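Local coordinates for NALP (Neisseria meningitidis, PDB 1UYN), which forms the outer-membrane beta-barrel translocator of a meningococcal autotransporter, a hydrophilic pore through which its protease-bearing passenger domain reaches the cell surface, at residues Asp16-His21 with Gly130-Ser135; Gly152-Leu157 with Asp182-Asp187; Gly178-Leu183 with Val209-Leu214; Glu205-Gly210 with Asp235-Asp240. All coordinates share one frame; numbering follows the deposited sequence.

Interaction 1: Asp16-His21 with Gly130-Ser135; sequences DSTAAH and GRYKNS
Tyr132 CB lies over one face of the His21 imidazole, 3.6 Å above its plane and displaced toward the rim, and makes a CH-pi contact with that ring. A water sits in the imidazole plane at the edge, 3.1 Å from His21 NE2, and bonds weakly to Arg131 O. The phenol ring of Tyr132 follows its CB past the histidine, its centroid 4.9 Å from that of the imidazole with the planes inclined at 39°, a pose that is neither a stack nor edge-to-face. Its first torsion of 71° places CG between the backbone N and the carbonyl carbon and sends the ring across toward Thr18. There the methyl carbon CG2 of Thr18 approaches the hydroxyl end of the ring, 3.9 Å from Tyr132 CZ, the two side chains running at about right angles. Farther along the strand, a second water joins the segments: it donates to Thr18 OG1 at 2.9 Å and accepts from Asn134 ND2 at 2.7 Å. Several polar ends also have partners outside the pair: Ser17 OG at Val13 O, Asn134 OD1 at Thr104 OG1, and Thr18 OG1 probably at Gln186 OE1, which Tyr132 OH approaches too closely for that bond to be trusted in detail. All five touching residues are buried, because helix 12-34 fills the lumen of the barrel and meets the inner surface of strand 121-139 here. Beside this patch, Ser17 and His21 also touch strand 100-117, while Ala20 leans on Trp95 of strand 82-97.

Interaction 2: Gly152-Leu157 with Asp182-Asp187; sequences GTLMQL and DLLKQD
Thr153 and Lys185 form an antiparallel hydrogen-bonded pair, Thr153 N giving to Lys185 O at 2.7 Å and Lys185 N returning to Thr153 O. Met155 and Leu183 repeat the exchange two residues along, beyond the non-hydrogen-bonded pair Leu154 with Leu184, with Met155 N to Leu183 O at 2.8 Å and Leu183 N to Met155 O at 2.9 Å. Side chains add a bridge through water: it accepts from Gln156 NE2 at 2.8 Å and donates weakly to Asp182 OD2. These two side chains run next to each other in the same direction, amide and carboxylate planes 34° apart. Both have further partners, Gln156 OE1 at Ser128 and Gln156 NE2 at the Gln25 carbonyl of the helix, while Asp182 forms salt bridges with Arg180 and Arg239. Packing on the same face rests on Leu154, whose CG stands anti to the backbone N (chi1 175°) and whose CD1 leans over the partner strand, 4.1 Å from both Leu184 CB and Asp182 CB. Leu154 also meets His21 and Gln25, so this is the face turned to the helix in the lumen. Side chains alternate: Leu154, Gln156, Asp182 and Leu184 take that side, Thr153, Met155, Leu183 and Lys185 the outer one, with Met155 CB 4.4 Å from Leu183 CB. This, with the short segments running at 173°, is the pattern of an antiparallel hairpin in the translocator's transmembrane beta-barrel.

Interaction 3: Gly178-Leu183 with Val209-Leu214; sequences GLRYDL and VGLAGL
Arg180 starts with CG anti to the backbone N (chi1 -173°), then bends at its second and third torsions, which lays its guanidinium alongside Val209. On the valine, CG2, anti to the carbonyl carbon, is the methyl that meets the arginine, 3.6 Å from Arg180 NH1, while Val209 CB lies over one face of the guanidinium. The group is fixed in its own plane by Asp182, two residues farther along the same strand: Arg180 NH1 donates at 2.9 Å to the syn lone pair of Asp182 OD2 in a salt bridge, an oxygen that also salt-bridges Arg239. Arg180 NH2 has a second carboxylate, Glu233 of strand 224-235, so this buried cation is probably well compensated. Beside the root of the arginine chain, Leu211 CD1 comes to 3.9 Å from Arg180 CB. Leu179 lies on the opposite face, where its CD2 passes 4.2 Å from Gly210 CA. Two hydrogen-bonded pairs join the backbones. Arg180 N donates to Val209 O and Val209 N to Arg180 O, both at 2.9 Å; Gly178 N reaches Leu211 O at 3.0 Å, and Leu211 N answers to Gly178 O. Leu179 with Gly210 forms the non-hydrogen-bonded pair between them. The short segments' N-to-C directions differ by 144°, well short of straight antiparallel. Such a twisted hairpin, with Arg180 and Asp182 directed to the lumen and Leu179 on the outer surface, is characteristic of outer-membrane beta-barrels.

Interaction 4: Glu205-Gly210 with Asp235-Asp240; sequences EGTLVG and DLNGRD
Leu236 N gives a hydrogen bond to Leu208 O at 2.8 Å just where regular pairing ends: in this beta-barrel, strand 199-219 runs on past the end of strand 224-235, and the loop that follows continues beside its edge. One bridge remains, the non-hydrogen-bonded antiparallel pair Val209 with Asp235. Beyond it, side chains do the work of backbone. Asn237 directs both polar atoms of its amide to the strand, its chi1 of 69° setting CG between N and the carbonyl carbon; ND2 donates to Gly206 O at 2.9 Å on a lone pair of that carbonyl, and OD1 accepts from Leu208 N at 2.8 Å. The amide thus spans Thr207, serving the carbonyl before it and the N-H after it. Thr207 OG1 donates to Gly238 O, and farther out Asp240 N meets Glu205 OE2 at 3.1 Å, coming from above the carboxylate plane in a nearly straight bond (172°). On the outer side Leu208 CG lies 4.1 Å from Leu236 CD1, and Leu236 also covers Gly210. Arg239 grips Asp235 side-on, NE to OD2 at 2.7 Å and NH2 to OD1, linking the strand end to the loop, and its NH2 also reaches Asp182 of strand 172-192. Against that clamped guanidinium the strand places two methyls: Val209 CG2 at its edge, and Thr207 CG2 over one face, 3.7 Å above the plane.

From the N terminus, interaction 1 closes the longest loop, pinning helix 12-34 inside the barrel to strand 121-139 after four intervening strands. The other three are local closures that follow one another around the wall: interaction 2 joins strands 145-163 and 172-192, interaction 3 joins 172-192 and 199-219, and interaction 4 fastens the loop after strand 224-235 onto 199-219. None nests. Interaction 1 closes before the others open, whereas 3 overlaps 2 at Asp182-Leu183 and 4 at Val209-Gly210. Gln186 of interaction 2 probably bonds to Thr18 of interaction 1, and Asp182 carries the chain of contacts onward to Arg239 in the loop.

Interaction 1: Asp16-His21 with Gly130-Ser135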
loop_
_atom_site.group_PDB
_atom_site.type_symbol
_atom_site.label_atom_id
_atom_site.label_comp_id
_atom_site.label_asym_id
_atom_site.label_seq_id
_atom_site.Cartn_x
_atom_site.Cartn_y
_atom_site.Cartn_z
ATOM N N ASP A 16 -1.274 10.430 -13.049
ATOM C CA ASP A 16 -2.338 9.960 -12.198
ATOM C C ASP A 16 -2.305 8.476 -11.939
ATOM O O ASP A 16 -2.594 8.035 -10.826
ATOM C CB ASP A 16 -3.677 10.299 -12.866
ATOM C CG ASP A 16 -3.987 11.783 -12.834
ATOM O OD1 ASP A 16 -3.276 12.510 -12.124
ATOM O OD2 ASP A 16 -4.907 12.330 -13.489
ATOM N N SER A 17 -2.026 7.694 -12.971
ATOM C CA SER A 17 -1.911 6.235 -12.815
ATOM C C SER A 17 -0.706 5.897 -11.965
ATOM O O SER A 17 -0.811 5.137 -10.999
ATOM C CB SER A 17 -1.825 5.529 -14.144
ATOM O OG SER A 17 -0.904 6.165 -15.010
ATOM N N THR A 18 0.436 6.512 -12.252
ATOM C CA THR A 18 1.593 6.332 -11.368
ATOM C C THR A 18 1.270 6.685 -9.927
ATOM O O THR A 18 1.563 5.921 -9.023
ATOM C CB THR A 18 2.766 7.166 -11.810
ATOM O OG1 THR A 18 3.086 6.862 -13.169
ATOM C CG2 THR A 18 3.992 6.764 -11.021
ATOM N N ALA A 19 0.674 7.846 -9.719
ATOM C CA ALA A 19 0.207 8.256 -8.381
ATOM C C ALA A 19 -0.710 7.202 -7.725
ATOM O O ALA A 19 -0.577 6.918 -6.526
ATOM C CB ALA A 19 -0.544 9.573 -8.483
ATOM N N ALA A 20 -1.651 6.657 -8.509
ATOM C CA ALA A 20 -2.571 5.625 -8.018
ATOM C C ALA A 20 -1.843 4.366 -7.577
ATOM O O ALA A 20 -2.238 3.743 -6.613
ATOM C CB ALA A 20 -3.606 5.276 -9.074
ATOM N N HIS A 21 -0.769 4.015 -8.280
ATOM C CA HIS A 21 0.044 2.853 -7.931
ATOM C C HIS A 21 0.831 3.063 -6.620
ATOM O O HIS A 21 0.775 2.219 -5.714
ATOM C CB HIS A 21 1.021 2.497 -9.050
ATOM C CG HIS A 21 1.988 1.430 -8.664
ATOM N ND1 HIS A 21 1.603 0.133 -8.429
ATOM C CD2 HIS A 21 3.308 1.479 -8.395
ATOM C CE1 HIS A 21 2.654 -0.583 -8.079
ATOM N NE2 HIS A 21 3.705 0.210 -8.050
ATOM N N GLY A 130 9.590 -2.651 -5.767
ATOM C CA GLY A 130 8.754 -3.194 -6.797
ATOM C C GLY A 130 8.956 -2.551 -8.144
ATOM O O GLY A 130 9.487 -1.452 -8.275
ATOM N N ARG A 131 8.497 -3.271 -9.144
ATOM C CA ARG A 131 8.478 -2.815 -10.488
ATOM C C ARG A 131 7.035 -2.652 -10.891
ATOM O O ARG A 131 6.158 -3.288 -10.349
ATOM C CB ARG A 131 9.155 -3.836 -11.371
ATOM C CG ARG A 131 10.571 -4.153 -10.965
ATOM C CD ARG A 131 11.572 -3.152 -11.507
ATOM N NE ARG A 131 12.179 -3.689 -12.719
ATOM C CZ ARG A 131 12.222 -3.046 -13.878
ATOM N NH1 ARG A 131 11.715 -1.806 -14.015
ATOM N NH2 ARG A 131 12.772 -3.652 -14.923
ATOM N N TYR A 132 6.782 -1.750 -11.822
ATOM C CA TYR A 132 5.425 -1.575 -12.299
ATOM C C TYR A 132 5.395 -1.346 -13.800
ATOM O O TYR A 132 6.369 -0.925 -14.387
ATOM C CB TYR A 132 4.674 -0.495 -11.491
ATOM C CG TYR A 132 5.116 0.917 -11.720
ATOM C CD1 TYR A 132 4.605 1.658 -12.758
ATOM C CD2 TYR A 132 6.034 1.523 -10.879
ATOM C CE1 TYR A 132 4.994 2.939 -12.974
ATOM C CE2 TYR A 132 6.445 2.815 -11.098
ATOM C CZ TYR A 132 5.913 3.527 -12.153
ATOM O OH TYR A 132 6.303 4.844 -12.395
ATOM N N LYS A 133 4.284 -1.708 -14.404
ATOM C CA LYS A 133 4.043 -1.439 -15.797
ATOM C C LYS A 133 2.666 -0.812 -15.925
ATOM O O LYS A 133 1.695 -1.390 -15.510
ATOM C CB LYS A 133 4.114 -2.729 -16.625
ATOM C CG LYS A 133 4.133 -2.443 -18.135
ATOM C CD LYS A 133 4.471 -3.679 -18.998
ATOM C CE LYS A 133 3.243 -4.158 -19.846
ATOM N NZ LYS A 133 3.488 -4.135 -21.349
ATOM N N ASN A 134 2.603 0.366 -16.520
ATOM C CA ASN A 134 1.340 1.064 -16.760
ATOM C C ASN A 134 1.043 0.991 -18.235
ATOM O O ASN A 134 1.865 1.375 -19.069
ATOM C CB ASN A 134 1.455 2.555 -16.351
ATOM C CG ASN A 134 1.546 2.753 -14.848
ATOM O OD1 ASN A 134 1.326 1.824 -14.060
ATOM N ND2 ASN A 134 1.909 3.954 -14.443
ATOM N N SER A 135 -0.127 0.470 -18.560
ATOM C CA SER A 135 -0.631 0.481 -19.925
ATOM C C SER A 135 -1.710 1.515 -19.989
ATOM O O SER A 135 -2.623 1.469 -19.238
ATOM C CB SER A 135 -1.202 -0.853 -20.283
ATOM O OG SER A 135 -0.136 -1.708 -20.538
HETATM O O HOH W 1 2.356 6.139 -15.897
HETATM O O HOH W 2 5.999 -1.842 -7.781
#

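Interaction 2: Gly152-Leu157 with Asp182-Asp187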
loop_
_atom_site.group_PDB
_atom_site.type_symbol
_atom_site.label_atom_id
_atom_site.label_comp_id
_atom_site.label_asym_id
_atom_site.label_seq_id
_atom_site.Cartn_x
_atom_site.Cartn_y
_atom_site.Cartn_z
ATOM N N GLY A 152 8.272 1.453 -14.352
ATOM C CA GLY A 152 8.950 2.151 -13.291
ATOM C C GLY A 152 9.388 1.208 -12.175
ATOM O O GLY A 152 9.186 0.011 -12.210
ATOM N N THR A 153 10.059 1.806 -11.208
ATOM C CA THR A 153 10.484 1.176 -9.986
ATOM C C THR A 153 10.023 2.074 -8.897
ATOM O O THR A 153 10.097 3.291 -9.016
ATOM C CB THR A 153 11.964 1.109 -9.948
ATOM O OG1 THR A 153 12.400 0.440 -11.126
ATOM C CG2 THR A 153 12.435 0.174 -8.832
ATOM N N LEU A 154 9.503 1.470 -7.851
ATOM C CA LEU A 154 9.149 2.178 -6.642
ATOM C C LEU A 154 9.801 1.521 -5.453
ATOM O O LEU A 154 9.652 0.320 -5.250
ATOM C CB LEU A 154 7.652 2.137 -6.482
ATOM C CG LEU A 154 7.101 2.719 -5.213
ATOM C CD1 LEU A 154 7.493 4.227 -5.069
ATOM C CD2 LEU A 154 5.608 2.488 -5.267
ATOM N N MET A 155 10.515 2.290 -4.650
ATOM C CA MET A 155 11.056 1.759 -3.406
ATOM C C MET A 155 10.472 2.444 -2.220
ATOM O O MET A 155 10.229 3.611 -2.254
ATOM C CB MET A 155 12.548 1.926 -3.360
ATOM C CG MET A 155 13.186 0.978 -4.346
ATOM S SD MET A 155 14.968 1.195 -4.482
ATOM C CE MET A 155 15.420 1.722 -2.499
ATOM N N GLN A 156 10.260 1.722 -1.156
ATOM C CA GLN A 156 9.828 2.376 0.055
ATOM C C GLN A 156 10.805 2.001 1.154
ATOM O O GLN A 156 11.345 0.868 1.191
ATOM C CB GLN A 156 8.406 1.949 0.432
ATOM C CG GLN A 156 7.360 2.191 -0.637
ATOM C CD GLN A 156 6.160 1.351 -0.372
ATOM O OE1 GLN A 156 6.294 0.146 -0.138
ATOM N NE2 GLN A 156 4.987 1.950 -0.407
ATOM N N LEU A 157 11.056 2.988 2.012
ATOM C CA LEU A 157 11.756 2.798 3.271
ATOM C C LEU A 157 10.943 3.401 4.417
ATOM O O LEU A 157 10.435 4.521 4.324
ATOM C CB LEU A 157 13.111 3.482 3.218
ATOM C CG LEU A 157 14.270 2.530 2.969
ATOM C CD1 LEU A 157 15.503 3.353 2.650
ATOM C CD2 LEU A 157 14.521 1.690 4.256
ATOM N N ASP A 182 9.163 7.272 -0.258
ATOM C CA ASP A 182 8.890 6.610 -1.528
ATOM C C ASP A 182 9.783 7.182 -2.557
ATOM O O ASP A 182 9.710 8.375 -2.825
ATOM C CB ASP A 182 7.475 6.894 -2.015
ATOM C CG ASP A 182 6.431 6.348 -1.119
ATOM O OD1 ASP A 182 6.733 5.443 -0.303
ATOM O OD2 ASP A 182 5.269 6.797 -1.168
ATOM N N LEU A 183 10.591 6.337 -3.167
ATOM C CA LEU A 183 11.452 6.732 -4.277
ATOM C C LEU A 183 10.912 6.078 -5.536
ATOM O O LEU A 183 10.903 4.868 -5.654
ATOM C CB LEU A 183 12.862 6.244 -4.017
ATOM C CG LEU A 183 13.962 6.685 -4.965
ATOM C CD1 LEU A 183 14.046 8.225 -5.110
ATOM C CD2 LEU A 183 15.246 6.152 -4.449
ATOM N N LEU A 184 10.473 6.877 -6.496
ATOM C CA LEU A 184 9.896 6.343 -7.725
ATOM C C LEU A 184 10.852 6.728 -8.828
ATOM O O LEU A 184 11.133 7.891 -8.980
ATOM C CB LEU A 184 8.528 6.958 -7.994
ATOM C CG LEU A 184 7.881 6.382 -9.270
ATOM C CD1 LEU A 184 6.599 5.665 -8.949
ATOM C CD2 LEU A 184 7.613 7.478 -10.261
ATOM N N LYS A 185 11.382 5.757 -9.553
ATOM C CA LYS A 185 12.089 6.047 -10.794
ATOM C C LYS A 185 11.186 5.495 -11.918
ATOM O O LYS A 185 10.841 4.308 -11.917
ATOM C CB LYS A 185 13.488 5.412 -10.801
ATOM C CG LYS A 185 14.371 5.584 -9.493
ATOM C CD LYS A 185 15.693 6.377 -9.743
ATOM C CE LYS A 185 17.012 5.826 -9.060
ATOM N NZ LYS A 185 16.919 4.397 -8.603
ATOM N N GLN A 186 10.732 6.339 -12.824
ATOM C CA GLN A 186 9.945 5.891 -13.964
ATOM C C GLN A 186 10.694 6.162 -15.271
ATOM O O GLN A 186 11.165 7.277 -15.470
ATOM C CB GLN A 186 8.616 6.620 -13.987
ATOM C CG GLN A 186 7.640 6.158 -15.055
ATOM C CD GLN A 186 6.249 6.784 -14.869
ATOM O OE1 GLN A 186 5.456 6.354 -13.978
ATOM N NE2 GLN A 186 5.957 7.826 -15.680
ATOM N N ASP A 187 10.765 5.152 -16.145
ATOM C CA ASP A 187 11.360 5.269 -17.476
ATOM C C ASP A 187 10.622 6.175 -18.444
ATOM O O ASP A 187 9.438 6.466 -18.330
ATOM C CB ASP A 187 11.449 3.900 -18.170
ATOM C CG ASP A 187 12.299 2.876 -17.405
ATOM O OD1 ASP A 187 12.884 3.266 -16.360
ATOM O OD2 ASP A 187 12.431 1.671 -17.788
HETATM O O HOH W 3 4.312 4.246 -1.871
#

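Interaction 3: Gly178-Leu183 with Val209-Leu214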
loop_
_atom_site.group_PDB
_atom_site.type_symbol
_atom_site.label_atom_id
_atom_site.label_comp_id
_atom_site.label_asym_id
_atom_site.label_seq_id
_atom_site.Cartn_x
_atom_site.Cartn_y
_atom_site.Cartn_z
ATOM N N GLY A 178 5.644 7.248 12.345
ATOM C CA GLY A 178 6.943 7.373 11.718
ATOM C C GLY A 178 6.952 8.018 10.359
ATOM O O GLY A 178 6.222 8.939 10.097
ATOM N N LEU A 179 7.858 7.550 9.514
ATOM C CA LEU A 179 8.007 8.094 8.216
ATOM C C LEU A 179 8.082 6.962 7.213
ATOM O O LEU A 179 8.463 5.866 7.554
ATOM C CB LEU A 179 9.275 8.925 8.186
ATOM C CG LEU A 179 9.409 10.037 9.214
ATOM C CD1 LEU A 179 10.841 10.489 9.178
ATOM C CD2 LEU A 179 8.458 11.211 8.971
ATOM N N ARG A 180 7.700 7.242 5.970
ATOM C CA ARG A 180 7.935 6.333 4.853
ATOM C C ARG A 180 8.481 7.200 3.732
ATOM O O ARG A 180 7.928 8.218 3.450
ATOM C CB ARG A 180 6.640 5.680 4.420
ATOM C CG ARG A 180 6.825 4.577 3.360
ATOM C CD ARG A 180 5.836 4.681 2.193
ATOM N NE ARG A 180 4.472 4.650 2.659
ATOM C CZ ARG A 180 3.453 5.283 2.099
ATOM N NH1 ARG A 180 3.602 6.059 1.039
ATOM N NH2 ARG A 180 2.248 5.148 2.648
ATOM N N TYR A 181 9.577 6.806 3.121
ATOM C CA TYR A 181 10.120 7.511 1.984
ATOM C C TYR A 181 9.853 6.695 0.731
ATOM O O TYR A 181 10.263 5.554 0.681
ATOM C CB TYR A 181 11.626 7.663 2.151
ATOM C CG TYR A 181 12.270 8.572 1.122
ATOM C CD1 TYR A 181 11.975 9.914 1.103
ATOM C CD2 TYR A 181 13.189 8.082 0.190
ATOM C CE1 TYR A 181 12.546 10.771 0.169
ATOM C CE2 TYR A 181 13.791 8.921 -0.742
ATOM C CZ TYR A 181 13.451 10.283 -0.741
ATOM O OH TYR A 181 14.009 11.189 -1.630
ATOM N N ASP A 182 9.163 7.272 -0.258
ATOM C CA ASP A 182 8.890 6.610 -1.528
ATOM C C ASP A 182 9.783 7.182 -2.557
ATOM O O ASP A 182 9.710 8.375 -2.825
ATOM C CB ASP A 182 7.475 6.894 -2.015
ATOM C CG ASP A 182 6.431 6.348 -1.119
ATOM O OD1 ASP A 182 6.733 5.443 -0.303
ATOM O OD2 ASP A 182 5.269 6.797 -1.168
ATOM N N LEU A 183 10.591 6.337 -3.167
ATOM C CA LEU A 183 11.452 6.732 -4.277
ATOM C C LEU A 183 10.912 6.078 -5.536
ATOM O O LEU A 183 10.903 4.868 -5.654
ATOM C CB LEU A 183 12.862 6.244 -4.017
ATOM C CG LEU A 183 13.962 6.685 -4.965
ATOM C CD1 LEU A 183 14.046 8.225 -5.110
ATOM C CD2 LEU A 183 15.246 6.152 -4.449
ATOM N N VAL A 209 6.664 10.764 3.832
ATOM C CA VAL A 209 5.286 10.635 4.316
ATOM C C VAL A 209 5.327 10.484 5.826
ATOM O O VAL A 209 6.044 9.618 6.368
ATOM C CB VAL A 209 4.572 9.348 3.741
ATOM C CG1 VAL A 209 3.106 9.353 4.134
ATOM C CG2 VAL A 209 4.688 9.264 2.224
ATOM N N GLY A 210 4.556 11.296 6.516
ATOM C CA GLY A 210 4.412 11.155 7.954
ATOM C C GLY A 210 3.141 10.401 8.222
ATOM O O GLY A 210 2.133 10.591 7.564
ATOM N N LEU A 211 3.213 9.554 9.234
ATOM C CA LEU A 211 2.223 8.507 9.544
ATOM C C LEU A 211 2.094 8.475 11.038
ATOM O O LEU A 211 3.057 8.753 11.759
ATOM C CB LEU A 211 2.704 7.131 9.088
ATOM C CG LEU A 211 3.026 7.041 7.604
ATOM C CD1 LEU A 211 4.076 5.950 7.353
ATOM C CD2 LEU A 211 1.767 6.772 6.764
ATOM N N ALA A 212 0.912 8.125 11.500
ATOM C CA ALA A 212 0.573 8.222 12.919
ATOM C C ALA A 212 -0.754 7.539 13.040
ATOM O O ALA A 212 -1.547 7.598 12.122
ATOM C CB ALA A 212 0.482 9.683 13.388
ATOM N N GLY A 213 -0.991 6.856 14.134
ATOM C CA GLY A 213 -2.028 5.850 14.127
ATOM C C GLY A 213 -2.264 5.209 15.460
ATOM O O GLY A 213 -1.413 5.250 16.339
ATOM N N LEU A 214 -3.445 4.604 15.565
ATOM C CA LEU A 214 -4.027 4.079 16.810
ATOM C C LEU A 214 -4.616 2.752 16.467
ATOM O O LEU A 214 -5.235 2.618 15.424
ATOM C CB LEU A 214 -5.175 4.956 17.262
ATOM C CG LEU A 214 -4.852 6.305 17.905
ATOM C CD1 LEU A 214 -6.116 6.943 18.589
ATOM C CD2 LEU A 214 -3.708 6.146 18.914
#

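Interaction 4: Glu205-Gly210 with Asp235-Asp240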
loop_
_atom_site.group_PDB
_atom_site.type_symbol
_atom_site.label_atom_id
_atom_site.label_comp_id
_atom_site.label_asym_id
_atom_site.label_seq_id
_atom_site.Cartn_x
_atom_site.Cartn_y
_atom_site.Cartn_z
ATOM N N GLU A 205 11.338 10.638 -8.407
ATOM C CA GLU A 205 10.646 11.487 -7.430
ATOM C C GLU A 205 10.605 10.845 -6.035
ATOM O O GLU A 205 10.079 9.768 -5.856
ATOM C CB GLU A 205 9.282 11.832 -7.970
ATOM C CG GLU A 205 8.356 12.583 -7.056
ATOM C CD GLU A 205 8.575 14.073 -7.045
ATOM O OE1 GLU A 205 9.460 14.554 -7.780
ATOM O OE2 GLU A 205 7.852 14.760 -6.268
ATOM N N GLY A 206 11.167 11.521 -5.046
ATOM C CA GLY A 206 11.203 11.028 -3.707
ATOM C C GLY A 206 10.295 11.795 -2.774
ATOM O O GLY A 206 10.479 13.035 -2.643
ATOM N N THR A 207 9.407 11.065 -2.053
ATOM C CA THR A 207 8.450 11.666 -1.149
ATOM C C THR A 207 8.468 11.069 0.286
ATOM O O THR A 207 8.245 9.879 0.512
ATOM C CB THR A 207 7.058 11.517 -1.747
ATOM O OG1 THR A 207 7.015 12.079 -3.058
ATOM C CG2 THR A 207 6.050 12.373 -1.006
ATOM N N LEU A 208 8.744 11.926 1.260
ATOM C CA LEU A 208 8.556 11.602 2.652
ATOM C C LEU A 208 7.118 11.739 3.050
ATOM O O LEU A 208 6.469 12.714 2.692
ATOM C CB LEU A 208 9.363 12.552 3.516
ATOM C CG LEU A 208 9.695 12.090 4.929
ATOM C CD1 LEU A 208 10.496 10.824 4.946
ATOM C CD2 LEU A 208 10.503 13.228 5.519
ATOM N N VAL A 209 6.664 10.764 3.832
ATOM C CA VAL A 209 5.286 10.635 4.316
ATOM C C VAL A 209 5.327 10.484 5.826
ATOM O O VAL A 209 6.044 9.618 6.368
ATOM C CB VAL A 209 4.572 9.348 3.741
ATOM C CG1 VAL A 209 3.106 9.353 4.134
ATOM C CG2 VAL A 209 4.688 9.264 2.224
ATOM N N GLY A 210 4.556 11.296 6.516
ATOM C CA GLY A 210 4.412 11.155 7.954
ATOM C C GLY A 210 3.141 10.401 8.222
ATOM O O GLY A 210 2.133 10.591 7.564
ATOM N N ASP A 235 1.665 13.638 2.852
ATOM C CA ASP A 235 2.962 13.812 2.238
ATOM C C ASP A 235 3.609 15.027 2.889
ATOM O O ASP A 235 2.953 16.008 3.212
ATOM C CB ASP A 235 2.858 13.933 0.721
ATOM C CG ASP A 235 2.375 12.650 0.060
ATOM O OD1 ASP A 235 2.326 11.582 0.687
ATOM O OD2 ASP A 235 1.998 12.604 -1.115
ATOM N N LEU A 236 4.885 14.908 3.185
ATOM C CA LEU A 236 5.605 15.974 3.851
ATOM C C LEU A 236 6.300 16.859 2.841
ATOM O O LEU A 236 6.709 17.972 3.190
ATOM C CB LEU A 236 6.579 15.399 4.910
ATOM C CG LEU A 236 5.863 14.515 5.934
ATOM C CD1 LEU A 236 6.796 14.032 7.037
ATOM C CD2 LEU A 236 4.665 15.281 6.510
ATOM N N ASN A 237 6.390 16.375 1.603
ATOM C CA ASN A 237 6.913 17.130 0.461
ATOM C C ASN A 237 6.154 16.848 -0.800
ATOM O O ASN A 237 5.097 16.257 -0.777
ATOM C CB ASN A 237 8.414 16.894 0.268
ATOM C CG ASN A 237 8.767 15.476 -0.202
ATOM O OD1 ASN A 237 8.222 14.472 0.294
ATOM N ND2 ASN A 237 9.744 15.384 -1.111
ATOM N N GLY A 238 6.681 17.280 -1.920
ATOM C CA GLY A 238 5.980 17.152 -3.191
ATOM C C GLY A 238 5.881 15.749 -3.726
ATOM O O GLY A 238 6.797 14.922 -3.582
ATOM N N ARG A 239 4.747 15.455 -4.335
ATOM C CA ARG A 239 4.569 14.163 -4.964
ATOM C C ARG A 239 3.993 14.464 -6.309
ATOM O O ARG A 239 2.803 14.406 -6.508
ATOM C CB ARG A 239 3.651 13.266 -4.162
ATOM C CG ARG A 239 3.650 11.830 -4.647
ATOM C CD ARG A 239 2.585 10.975 -4.027
ATOM N NE ARG A 239 2.839 10.593 -2.626
ATOM C CZ ARG A 239 3.644 9.589 -2.231
ATOM N NH1 ARG A 239 4.337 8.866 -3.121
ATOM N NH2 ARG A 239 3.768 9.326 -0.945
ATOM N N ASP A 240 4.883 14.836 -7.215
ATOM C CA ASP A 240 4.561 15.152 -8.601
ATOM C C ASP A 240 5.065 14.021 -9.489
ATOM O O ASP A 240 6.284 13.729 -9.513
ATOM C CB ASP A 240 5.298 16.437 -8.977
ATOM C CG ASP A 240 4.612 17.239 -10.060
ATOM O OD1 ASP A 240 3.755 16.699 -10.816
ATOM O OD2 ASP A 240 4.938 18.453 -10.210
#